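Macrophage migration inhibitory factor-like protein (Entamoeba histolytica, PDB 6CUQ) belongs to the macrophage migration inhibitory factor family, small alpha/beta proteins that form trimers whose beta-sheets face the centre, with the helices packed outside. Local coordinates at residues P10-T15 with H30-I35. Residues are numbered along the deposited sequence; the frame is centred on the assembly and turned at random.
Sequences PHALIT and HESMKI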
ATOM      1  N   PRO B  10     -13.414  -1.419  -8.440  1.00 85.69           N
ATOM      2  CA  PRO B  10     -12.588  -2.205  -7.507  1.00 78.66           C
ATOM      3  C   PRO B  10     -11.106  -2.243  -7.870  1.00 68.00           C
ATOM      4  O   PRO B  10     -10.719  -2.277  -9.044  1.00 73.80           O
ATOM      5  CB  PRO B  10     -13.212  -3.606  -7.579  1.00 78.84           C
ATOM      6  CG  PRO B  10     -13.904  -3.653  -8.896  1.00 84.45           C
ATOM      7  CD  PRO B  10     -14.261  -2.259  -9.306  1.00 77.12           C
ATOM      8  N   HIS B  11     -10.267  -2.243  -6.825  1.00 61.36           N
ATOM      9  CA  HIS B  11      -8.816  -2.316  -6.987  1.00 63.69           C
ATOM     10  C   HIS B  11      -8.215  -3.262  -5.955  1.00 64.96           C
ATOM     11  O   HIS B  11      -8.634  -3.279  -4.787  1.00 59.26           O
ATOM     12  CB  HIS B  11      -8.147  -0.936  -6.845  1.00 61.14           C
ATOM     13  CG  HIS B  11      -6.666  -0.947  -7.097  1.00 69.95           C
ATOM     14  ND1 HIS B  11      -5.743  -1.269  -6.125  1.00 71.19           N
ATOM     15  CD2 HIS B  11      -5.950  -0.688  -8.219  1.00 70.44           C
ATOM     16  CE1 HIS B  11      -4.526  -1.204  -6.634  1.00 69.17           C
ATOM     17  NE2 HIS B  11      -4.622  -0.848  -7.902  1.00 69.53           N
ATOM     18  N   ALA B  12      -7.219  -4.040  -6.385  1.00 59.13           N
ATOM     19  CA  ALA B  12      -6.495  -4.941  -5.490  1.00 60.40           C
ATOM     20  C   ALA B  12      -5.010  -4.672  -5.632  1.00 64.89           C
ATOM     21  O   ALA B  12      -4.452  -4.807  -6.728  1.00 56.06           O
ATOM     22  CB  ALA B  12      -6.796  -6.416  -5.779  1.00 48.84           C
ATOM     23  N   LEU B  13      -4.386  -4.255  -4.532  1.00 65.57           N
ATOM     24  CA  LEU B  13      -2.941  -4.128  -4.431  1.00 58.52           C
ATOM     25  C   LEU B  13      -2.445  -5.364  -3.684  1.00 61.13           C
ATOM     26  O   LEU B  13      -2.700  -5.516  -2.483  1.00 65.11           O
ATOM     27  CB  LEU B  13      -2.533  -2.841  -3.710  1.00 60.37           C
ATOM     28  CG  LEU B  13      -1.193  -2.196  -4.087  1.00 58.03           C
ATOM     29  CD1 LEU B  13      -0.989  -0.882  -3.353  1.00 59.63           C
ATOM     30  CD2 LEU B  13      -0.029  -3.142  -3.827  1.00 48.58           C
ATOM     31  N   ILE B  14      -1.759  -6.245  -4.402  1.00 62.01           N
ATOM     32  CA  ILE B  14      -1.278  -7.514  -3.874  1.00 58.44           C
ATOM     33  C   ILE B  14       0.215  -7.362  -3.628  1.00 57.69           C
ATOM     34  O   ILE B  14       1.001  -7.149  -4.564  1.00 56.19           O
ATOM     35  CB  ILE B  14      -1.566  -8.672  -4.834  1.00 55.78           C
ATOM     36  CG1 ILE B  14      -3.067  -8.737  -5.129  1.00 55.02           C
ATOM     37  CG2 ILE B  14      -1.072  -9.991  -4.229  1.00 54.45           C
ATOM     38  CD1 ILE B  14      -3.452  -9.734  -6.205  1.00 51.53           C
ATOM     39  N   THR B  15       0.598  -7.431  -2.363  1.00 50.49           N
ATOM     40  CA  THR B  15       1.990  -7.408  -1.946  1.00 53.71           C
ATOM     41  C   THR B  15       2.315  -8.828  -1.506  1.00 55.69           C
ATOM     42  O   THR B  15       1.761  -9.314  -0.515  1.00 49.41           O
ATOM     43  CB  THR B  15       2.188  -6.393  -0.820  1.00 59.91           C
ATOM     44  OG1 THR B  15       1.684  -5.112  -1.232  1.00 66.35           O
ATOM     45  CG2 THR B  15       3.657  -6.300  -0.387  1.00 50.96           C
ATOM     46  N   HIS B  30      -4.064 -10.698 -13.727  1.00 57.24           N
ATOM     47  CA  HIS B  30      -5.186 -10.999 -14.608  1.00 53.36           C
ATOM     48  C   HIS B  30      -6.325 -11.687 -13.850  1.00 59.85           C
ATOM     49  O   HIS B  30      -7.476 -11.240 -13.888  1.00 65.69           O
ATOM     50  CB  HIS B  30      -4.688 -11.871 -15.761  1.00 58.65           C
ATOM     51  CG  HIS B  30      -5.776 -12.351 -16.672  1.00 75.55           C
ATOM     52  ND1 HIS B  30      -6.489 -11.499 -17.490  1.00 76.51           N
ATOM     53  CD2 HIS B  30      -6.283 -13.591 -16.885  1.00 79.52           C
ATOM     54  CE1 HIS B  30      -7.382 -12.195 -18.174  1.00 80.00           C
ATOM     55  NE2 HIS B  30      -7.276 -13.467 -17.829  1.00 82.12           N
ATOM     56  N   GLU B  31      -6.011 -12.771 -13.134  1.00 67.16           N
ATOM     57  CA  GLU B  31      -7.040 -13.499 -12.395  1.00 65.50           C
ATOM     58  C   GLU B  31      -7.646 -12.637 -11.294  1.00 65.15           C
ATOM     59  O   GLU B  31      -8.835 -12.764 -10.983  1.00 67.67           O
ATOM     60  CB  GLU B  31      -6.455 -14.776 -11.798  1.00 70.20           C
ATOM     61  CG  GLU B  31      -6.159 -15.849 -12.806  1.00 68.95           C
ATOM     62  CD  GLU B  31      -7.380 -16.279 -13.577  1.00 73.65           C
ATOM     63  OE1 GLU B  31      -8.494 -16.309 -12.997  1.00 69.04           O
ATOM     64  OE2 GLU B  31      -7.212 -16.627 -14.760  1.00 85.13           O
ATOM     65  N   SER B  32      -6.834 -11.779 -10.670  1.00 62.48           N
ATOM     66  CA  SER B  32      -7.344 -10.871  -9.647  1.00 61.42           C
ATOM     67  C   SER B  32      -8.434  -9.973 -10.213  1.00 63.73           C
ATOM     68  O   SER B  32      -9.509  -9.806  -9.616  1.00 61.76           O
ATOM     69  CB  SER B  32      -6.189 -10.038  -9.080  1.00 60.38           C
ATOM     70  OG  SER B  32      -6.663  -8.905  -8.382  1.00 60.80           O
ATOM     71  N   MET B  33      -8.192  -9.417 -11.397  1.00 65.16           N
ATOM     72  CA  MET B  33      -9.195  -8.554 -12.008  1.00 54.01           C
ATOM     73  C   MET B  33     -10.453  -9.339 -12.368  1.00 53.02           C
ATOM     74  O   MET B  33     -11.570  -8.853 -12.151  1.00 58.75           O
ATOM     75  CB  MET B  33      -8.600  -7.860 -13.227  1.00 58.60           C
ATOM     76  CG  MET B  33      -7.622  -6.750 -12.870  1.00 58.72           C
ATOM     77  SD  MET B  33      -6.880  -5.973 -14.309  1.00 62.57           S
ATOM     78  CE  MET B  33      -5.832  -7.270 -14.952  1.00 70.27           C
ATOM     79  N   LYS B  34     -10.302 -10.575 -12.864  1.00 54.69           N
ATOM     80  CA  LYS B  34     -11.483 -11.408 -13.097  1.00 64.36           C
ATOM     81  C   LYS B  34     -12.248 -11.656 -11.801  1.00 75.28           C
ATOM     82  O   LYS B  34     -13.482 -11.562 -11.772  1.00 88.85           O
ATOM     83  CB  LYS B  34     -11.097 -12.741 -13.748  1.00 70.36           C
ATOM     84  CG  LYS B  34     -10.922 -12.694 -15.262  1.00 78.55           C
ATOM     85  CD  LYS B  34     -10.273 -13.957 -15.781  1.00 83.96           C
ATOM     86  CE  LYS B  34     -11.241 -15.110 -15.795  1.00 87.28           C
ATOM     87  NZ  LYS B  34     -10.497 -16.384 -15.961  1.00 92.28           N
ATOM     88  N   ILE B  35     -11.525 -11.981 -10.720  1.00 77.43           N
ATOM     89  CA  ILE B  35     -12.157 -12.240  -9.422  1.00 76.15           C
ATOM     90  C   ILE B  35     -12.936 -11.023  -8.955  1.00 76.05           C
ATOM     91  O   ILE B  35     -14.102 -11.125  -8.557  1.00 79.75           O
ATOM     92  CB  ILE B  35     -11.095 -12.624  -8.376  1.00 69.69           C
ATOM     93  CG1 ILE B  35     -10.531 -14.021  -8.614  1.00 69.65           C
ATOM     94  CG2 ILE B  35     -11.674 -12.505  -6.974  1.00 70.68           C
ATOM     95  CD1 ILE B  35      -9.374 -14.354  -7.667  1.00 56.83           C
TER
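Ser32, on the buried side of helix 22-40, meets Ala12 and Ile14 of strand 11-16 in a small helix-on-sheet contact inside a beta-alpha-beta unit of the MIF fold. Ala12 and Ile14, two residues apart on the extended strand, both direct their CB toward the helix, while His11 and Leu13 turn to the other face, where they pack against a second subunit. The small methyl of Ala12 suits the close approach, its CA lying 7.3 Å from that of Ser32 and its CB 3.6 Å from Ser32 OG. Ile14 has the longer, branched aliphatic chain, suited to a buried interface where it also touches Ile28: CG1 lies anti to its carbonyl carbon (chi1 -57°) and the extended chi2 carries CD1 to 4.0 Å from both CB and OG of Ser32. Serine is compact enough for this interface, and its hydroxyl, although flanked by two aliphatic groups, is satisfied by hydrogen bonds to Thr49 OG1 and Tyr87 OH. No hydrogen bond or salt bridge crosses between the segments, so they meet by van der Waals contact. Ser32 thus joins helix 22-40 to helix 80-95, whose Tyr87 also touches Ala12, and to the adjacent parallel strands 11-16 and 48-53.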